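Local atomic coordinates of 2-oxoadipate dioxygenase/decarboxylase, chloroplastic/amyloplastic (Oryza sativa, PDB entry 6W1K), a protein that catalyses the iron(II)-dependent decarboxylation and hydroxylation of 2-oxoadipate to (R)-2-hydroxyglutarate in plant lysine breakdown, and is involved in regulating starch synthesis and amyloplast development. Residues A[18-29]-A[77-85]. Residues are numbered along the deposited sequence; the frame is centred on the assembly and turned at random.
Sequences ADSFFRTVISNM and EFFTDFGYV
Residues 18-29 of helix 16-36 and residues 77-81, the end of helix 72-81, run roughly antiparallel at 149°, axes 11.7 Å apart, and come nearest where the Phe22 CA lies 6.9 Å from the Phe82 CA. An aromatic cluster of Phe21, Phe22, Phe78, Phe79, Phe82 and Tyr84 makes up most of the interface. Phe22, its CG swung anti to the backbone N (chi1 176°), sends its ring between four others. Its CE1 corner meets Phe78 CE2 at 3.5 Å, the two planes nearly parallel but slid so far that they barely overlap. The same corner meets Phe79 rim to rim, with the planes at 77°, while CD1 touches Phe82 CB at 3.6 Å. At the tip of the ring, CZ reaches Tyr84 CE1 at 3.4 Å; the Tyr84 hydroxyl is tied to the carbonyl of Pro120. Within 77-85, Phe78 CD2 sits over the centre of the Phe79 ring. Cutting Phe22 back to an alanine would take away the ring all four touch and would probably leave a gap between the helix and Phe78, Phe79, Phe82 and Tyr84. The turn that brings Phe82 and Tyr84 round is a Schellman motif, with Gly83 at C-prime in positive phi and Tyr84 N bonded to Phe79 O. It leads into strand 85-92 of the sheet of this glyoxalase-clan domain, against which Phe79 and Tyr84 pack through Ile122. Nearer the N-terminal end of 18-29, Phe82 CZ meets the edge of the Phe21 ring at CD2, 3.6 Å away, and Phe82 CE1 lies by Ala18 CB. Farther along, Val25 CG1 presses on Phe78 CZ at 3.5 Å, and Thr155 of helix 154-160 touches both side chains.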
ATOM      1  N   ALA A  18      10.443  20.570  -5.881  1.00 21.63           N
ATOM      2  CA  ALA A  18       9.980  19.224  -6.192  1.00 21.24           C
ATOM      3  C   ALA A  18       9.572  18.460  -4.941  1.00 21.21           C
ATOM      4  O   ALA A  18       8.594  17.716  -4.952  1.00 20.62           O
ATOM      5  CB  ALA A  18      11.089  18.483  -6.930  1.00 20.36           C
ATOM      6  N   ASP A  19      10.342  18.585  -3.875  1.00 22.88           N
ATOM      7  CA  ASP A  19      10.018  17.898  -2.629  1.00 25.20           C
ATOM      8  C   ASP A  19       8.682  18.377  -2.083  1.00 23.66           C
ATOM      9  O   ASP A  19       7.802  17.562  -1.759  1.00 21.58           O
ATOM     10  CB  ASP A  19      11.144  18.141  -1.617  1.00 29.38           C
ATOM     11  CG  ASP A  19      11.008  17.280  -0.366  1.00 35.27           C
ATOM     12  OD1 ASP A  19       9.988  17.410   0.358  1.00 33.45           O
ATOM     13  OD2 ASP A  19      11.945  16.488  -0.099  1.00 39.43           O
ATOM     14  N   SER A  20       8.495  19.695  -2.038  1.00 24.77           N
ATOM     15  CA  SER A  20       7.224  20.288  -1.605  1.00 26.41           C
ATOM     16  C   SER A  20       6.075  19.850  -2.497  1.00 24.78           C
ATOM     17  O   SER A  20       4.982  19.489  -2.018  1.00 24.13           O
ATOM     18  CB  SER A  20       7.327  21.830  -1.611  1.00 31.07           C
ATOM     19  OG  SER A  20       8.299  22.242  -0.696  1.00 35.55           O
ATOM     20  N   PHE A  21       6.283  19.928  -3.808  1.00 22.57           N
ATOM     21  CA  PHE A  21       5.215  19.556  -4.730  1.00 21.99           C
ATOM     22  C   PHE A  21       4.867  18.075  -4.594  1.00 21.08           C
ATOM     23  O   PHE A  21       3.680  17.707  -4.526  1.00 20.22           O
ATOM     24  CB  PHE A  21       5.627  19.924  -6.159  1.00 22.77           C
ATOM     25  CG  PHE A  21       4.624  19.513  -7.179  1.00 24.59           C
ATOM     26  CD1 PHE A  21       3.375  20.084  -7.179  1.00 25.12           C
ATOM     27  CD2 PHE A  21       4.904  18.515  -8.089  1.00 25.69           C
ATOM     28  CE1 PHE A  21       2.414  19.670  -8.091  1.00 25.92           C
ATOM     29  CE2 PHE A  21       3.953  18.095  -9.010  1.00 26.41           C
ATOM     30  CZ  PHE A  21       2.705  18.659  -8.993  1.00 26.38           C
ATOM     31  N   PHE A  22       5.881  17.208  -4.493  1.00 20.98           N
ATOM     32  CA  PHE A  22       5.612  15.783  -4.321  1.00 21.80           C
ATOM     33  C   PHE A  22       4.757  15.526  -3.095  1.00 21.93           C
ATOM     34  O   PHE A  22       3.812  14.724  -3.147  1.00 20.86           O
ATOM     35  CB  PHE A  22       6.911  14.993  -4.207  1.00 22.58           C
ATOM     36  CG  PHE A  22       6.694  13.516  -3.929  1.00 22.16           C
ATOM     37  CD1 PHE A  22       6.342  12.664  -4.948  1.00 20.83           C
ATOM     38  CD2 PHE A  22       6.826  12.999  -2.651  1.00 22.61           C
ATOM     39  CE1 PHE A  22       6.146  11.306  -4.710  1.00 21.52           C
ATOM     40  CE2 PHE A  22       6.615  11.649  -2.406  1.00 22.01           C
ATOM     41  CZ  PHE A  22       6.282  10.811  -3.435  1.00 21.19           C
ATOM     42  N   ARG A  23       5.028  16.230  -2.000  1.00 21.01           N
ATOM     43  CA  ARG A  23       4.233  16.020  -0.795  1.00 22.00           C
ATOM     44  C   ARG A  23       2.791  16.495  -0.949  1.00 23.44           C
ATOM     45  O   ARG A  23       1.888  15.889  -0.355  1.00 24.33           O
ATOM     46  CB  ARG A  23       4.896  16.703   0.393  1.00 21.61           C
ATOM     47  CG  ARG A  23       6.214  16.018   0.770  1.00 23.15           C
ATOM     48  CD  ARG A  23       6.927  16.746   1.864  1.00 23.77           C
ATOM     49  NE  ARG A  23       8.246  16.182   2.176  1.00 25.16           N
ATOM     50  CZ  ARG A  23       8.471  15.213   3.076  1.00 26.48           C
ATOM     51  NH1 ARG A  23       7.450  14.648   3.731  1.00 26.31           N
ATOM     52  NH2 ARG A  23       9.716  14.787   3.312  1.00 27.26           N
ATOM     53  N   THR A  24       2.526  17.556  -1.720  1.00 23.76           N
ATOM     54  CA  THR A  24       1.113  17.912  -1.943  1.00 23.30           C
ATOM     55  C   THR A  24       0.402  16.827  -2.743  1.00 22.06           C
ATOM     56  O   THR A  24      -0.812  16.643  -2.588  1.00 22.50           O
ATOM     57  CB  THR A  24       0.932  19.254  -2.672  1.00 25.10           C
ATOM     58  OG1 THR A  24       1.336  19.134  -4.048  1.00 26.16           O
ATOM     59  CG2 THR A  24       1.676  20.363  -1.963  1.00 24.78           C
ATOM     60  N   VAL A  25       1.121  16.108  -3.622  1.00 20.05           N
ATOM     61  CA  VAL A  25       0.482  15.063  -4.408  1.00 23.06           C
ATOM     62  C   VAL A  25       0.107  13.881  -3.513  1.00 23.42           C
ATOM     63  O   VAL A  25      -1.016  13.348  -3.590  1.00 25.28           O
ATOM     64  CB  VAL A  25       1.392  14.619  -5.576  1.00 23.75           C
ATOM     65  CG1 VAL A  25       0.758  13.424  -6.329  1.00 24.52           C
ATOM     66  CG2 VAL A  25       1.636  15.742  -6.600  1.00 24.95           C
ATOM     67  N   ILE A  26       1.037  13.424  -2.679  1.00 23.09           N
ATOM     68  CA  ILE A  26       0.719  12.250  -1.873  1.00 23.88           C
ATOM     69  C   ILE A  26      -0.285  12.647  -0.810  1.00 24.21           C
ATOM     70  O   ILE A  26      -1.057  11.800  -0.349  1.00 24.65           O
ATOM     71  CB  ILE A  26       1.960  11.544  -1.274  1.00 24.20           C
ATOM     72  CG1 ILE A  26       2.874  12.473  -0.487  1.00 23.89           C
ATOM     73  CG2 ILE A  26       2.713  10.855  -2.396  1.00 25.95           C
ATOM     74  CD1 ILE A  26       3.866  11.734   0.433  1.00 24.96           C
ATOM     75  N   SER A  27      -0.331  13.930  -0.463  1.00 24.63           N
ATOM     76  CA  SER A  27      -1.356  14.414   0.452  1.00 26.45           C
ATOM     77  C   SER A  27      -2.733  14.289  -0.173  1.00 26.87           C
ATOM     78  O   SER A  27      -3.689  13.889   0.499  1.00 26.38           O
ATOM     79  CB  SER A  27      -1.052  15.857   0.848  1.00 28.64           C
ATOM     80  OG  SER A  27      -2.123  16.383   1.571  1.00 29.99           O
ATOM     81  N   ASN A  28      -2.842  14.564  -1.477  1.00 23.74           N
ATOM     82  CA  ASN A  28      -4.127  14.410  -2.150  1.00 25.55           C
ATOM     83  C   ASN A  28      -4.504  12.942  -2.296  1.00 23.81           C
ATOM     84  O   ASN A  28      -5.677  12.595  -2.176  1.00 24.45           O
ATOM     85  CB  ASN A  28      -4.095  15.128  -3.504  1.00 27.61           C
ATOM     86  CG  ASN A  28      -4.255  16.614  -3.345  1.00 31.17           C
ATOM     87  OD1 ASN A  28      -4.916  17.049  -2.419  1.00 32.54           O
ATOM     88  ND2 ASN A  28      -3.625  17.400  -4.201  1.00 32.87           N
ATOM     89  N   MET A  29      -3.525  12.054  -2.532  1.00 22.86           N
ATOM     90  CA  MET A  29      -3.841  10.629  -2.528  1.00 24.79           C
ATOM     91  C   MET A  29      -4.431  10.224  -1.184  1.00 25.21           C
ATOM     92  O   MET A  29      -5.426   9.491  -1.120  1.00 26.29           O
ATOM     93  CB  MET A  29      -2.592   9.804  -2.834  1.00 27.84           C
ATOM     94  CG  MET A  29      -1.987  10.058  -4.216  1.00 31.35           C
ATOM     95  SD  MET A  29      -0.407   9.182  -4.402  1.00 28.86           S
ATOM     96  CE  MET A  29      -0.251   9.058  -6.167  1.00 30.25           C
ATOM     97  N   GLU A  77       6.686   5.672 -12.918  1.00 28.37           N
ATOM     98  CA  GLU A  77       7.359   6.811 -13.545  1.00 31.79           C
ATOM     99  C   GLU A  77       7.152   8.110 -12.759  1.00 28.32           C
ATOM    100  O   GLU A  77       8.046   8.969 -12.714  1.00 26.25           O
ATOM    101  CB  GLU A  77       6.831   6.964 -14.969  1.00 43.51           C
ATOM    102  CG  GLU A  77       7.679   7.793 -15.889  1.00 57.81           C
ATOM    103  CD  GLU A  77       6.927   8.213 -17.160  1.00 73.42           C
ATOM    104  OE1 GLU A  77       7.322   9.253 -17.738  1.00 74.35           O
ATOM    105  OE2 GLU A  77       5.945   7.527 -17.568  1.00 74.09           O
ATOM    106  N   PHE A  78       5.965   8.304 -12.193  1.00 25.16           N
ATOM    107  CA  PHE A  78       5.766   9.449 -11.318  1.00 23.45           C
ATOM    108  C   PHE A  78       6.765   9.433 -10.170  1.00 23.12           C
ATOM    109  O   PHE A  78       7.456  10.434  -9.918  1.00 23.13           O
ATOM    110  CB  PHE A  78       4.337   9.457 -10.758  1.00 23.71           C
ATOM    111  CG  PHE A  78       4.142  10.464  -9.637  1.00 24.16           C
ATOM    112  CD1 PHE A  78       4.195  11.819  -9.894  1.00 24.85           C
ATOM    113  CD2 PHE A  78       3.944  10.029  -8.339  1.00 23.63           C
ATOM    114  CE1 PHE A  78       4.022  12.766  -8.869  1.00 24.34           C
ATOM    115  CE2 PHE A  78       3.771  10.954  -7.306  1.00 24.44           C
ATOM    116  CZ  PHE A  78       3.833  12.326  -7.565  1.00 24.21           C
ATOM    117  N   PHE A  79       6.842   8.308  -9.450  1.00 22.24           N
ATOM    118  CA  PHE A  79       7.687   8.253  -8.254  1.00 22.62           C
ATOM    119  C   PHE A  79       9.159   8.369  -8.612  1.00 22.90           C
ATOM    120  O   PHE A  79       9.913   9.062  -7.906  1.00 21.76           O
ATOM    121  CB  PHE A  79       7.404   6.988  -7.420  1.00 22.15           C
ATOM    122  CG  PHE A  79       6.036   6.997  -6.823  1.00 22.27           C
ATOM    123  CD1 PHE A  79       5.748   7.825  -5.740  1.00 21.72           C
ATOM    124  CD2 PHE A  79       5.011   6.238  -7.371  1.00 22.76           C
ATOM    125  CE1 PHE A  79       4.519   7.897  -5.216  1.00 22.76           C
ATOM    126  CE2 PHE A  79       3.757   6.332  -6.852  1.00 23.84           C
ATOM    127  CZ  PHE A  79       3.510   7.157  -5.768  1.00 23.51           C
ATOM    128  N   THR A  80       9.601   7.739  -9.717  1.00 24.72           N
ATOM    129  CA  THR A  80      11.003   7.898 -10.110  1.00 25.44           C
ATOM    130  C   THR A  80      11.301   9.303 -10.642  1.00 24.41           C
ATOM    131  O   THR A  80      12.440   9.763 -10.521  1.00 23.64           O
ATOM    132  CB  THR A  80      11.437   6.839 -11.141  1.00 26.32           C
ATOM    133  OG1 THR A  80      10.607   6.893 -12.304  1.00 27.47           O
ATOM    134  CG2 THR A  80      11.341   5.438 -10.504  1.00 25.58           C
ATOM    135  N   ASP A  81      10.309  10.015 -11.204  1.00 24.42           N
ATOM    136  CA  ASP A  81      10.484  11.440 -11.494  1.00 24.67           C
ATOM    137  C   ASP A  81      10.766  12.255 -10.214  1.00 22.41           C
ATOM    138  O   ASP A  81      11.442  13.277 -10.258  1.00 23.37           O
ATOM    139  CB  ASP A  81       9.234  12.004 -12.174  1.00 26.27           C
ATOM    140  CG  ASP A  81       9.096  11.615 -13.656  1.00 29.14           C
ATOM    141  OD1 ASP A  81      10.043  11.087 -14.275  1.00 29.20           O
ATOM    142  OD2 ASP A  81       7.981  11.854 -14.184  1.00 29.45           O
ATOM    143  N   PHE A  82      10.258  11.809  -9.076  1.00 21.18           N
ATOM    144  CA  PHE A  82      10.503  12.443  -7.785  1.00 21.11           C
ATOM    145  C   PHE A  82      11.471  11.635  -6.922  1.00 23.48           C
ATOM    146  O   PHE A  82      11.359  11.593  -5.697  1.00 24.24           O
ATOM    147  CB  PHE A  82       9.158  12.721  -7.110  1.00 20.59           C
ATOM    148  CG  PHE A  82       8.413  13.835  -7.808  1.00 21.71           C
ATOM    149  CD1 PHE A  82       8.782  15.174  -7.600  1.00 21.35           C
ATOM    150  CD2 PHE A  82       7.421  13.554  -8.742  1.00 21.41           C
ATOM    151  CE1 PHE A  82       8.173  16.224  -8.300  1.00 23.48           C
ATOM    152  CE2 PHE A  82       6.794  14.593  -9.431  1.00 22.78           C
ATOM    153  CZ  PHE A  82       7.163  15.925  -9.211  1.00 24.30           C
ATOM    154  N   GLY A  83      12.512  11.080  -7.556  1.00 23.81           N
ATOM    155  CA  GLY A  83      13.696  10.625  -6.860  1.00 24.26           C
ATOM    156  C   GLY A  83      13.589   9.261  -6.200  1.00 22.75           C
ATOM    157  O   GLY A  83      14.545   8.829  -5.539  1.00 22.75           O
ATOM    158  N   TYR A  84      12.486   8.554  -6.383  1.00 21.54           N
ATOM    159  CA  TYR A  84      12.400   7.192  -5.878  1.00 22.04           C
ATOM    160  C   TYR A  84      13.235   6.239  -6.737  1.00 22.72           C
ATOM    161  O   TYR A  84      13.485   6.466  -7.921  1.00 23.39           O
ATOM    162  CB  TYR A  84      10.963   6.702  -5.828  1.00 21.91           C
ATOM    163  CG  TYR A  84      10.190   7.177  -4.632  1.00 22.33           C
ATOM    164  CD1 TYR A  84       9.817   8.505  -4.523  1.00 22.77           C
ATOM    165  CD2 TYR A  84       9.875   6.304  -3.587  1.00 23.06           C
ATOM    166  CE1 TYR A  84       9.115   8.950  -3.420  1.00 22.42           C
ATOM    167  CE2 TYR A  84       9.186   6.736  -2.484  1.00 22.69           C
ATOM    168  CZ  TYR A  84       8.789   8.063  -2.415  1.00 22.60           C
ATOM    169  OH  TYR A  84       8.106   8.519  -1.309  1.00 22.50           O
ATOM    170  N   VAL A  85      13.678   5.166  -6.089  1.00 23.42           N
ATOM    171  CA  VAL A  85      14.639   4.220  -6.645  1.00 24.69           C
ATOM    172  C   VAL A  85      13.969   2.855  -6.636  1.00 25.30           C
ATOM    173  O   VAL A  85      13.559   2.382  -5.575  1.00 23.68           O
ATOM    174  CB  VAL A  85      15.933   4.186  -5.810  1.00 25.81           C
ATOM    175  CG1 VAL A  85      16.974   3.177  -6.324  1.00 27.03           C
ATOM    176  CG2 VAL A  85      16.583   5.589  -5.773  1.00 26.39           C
TER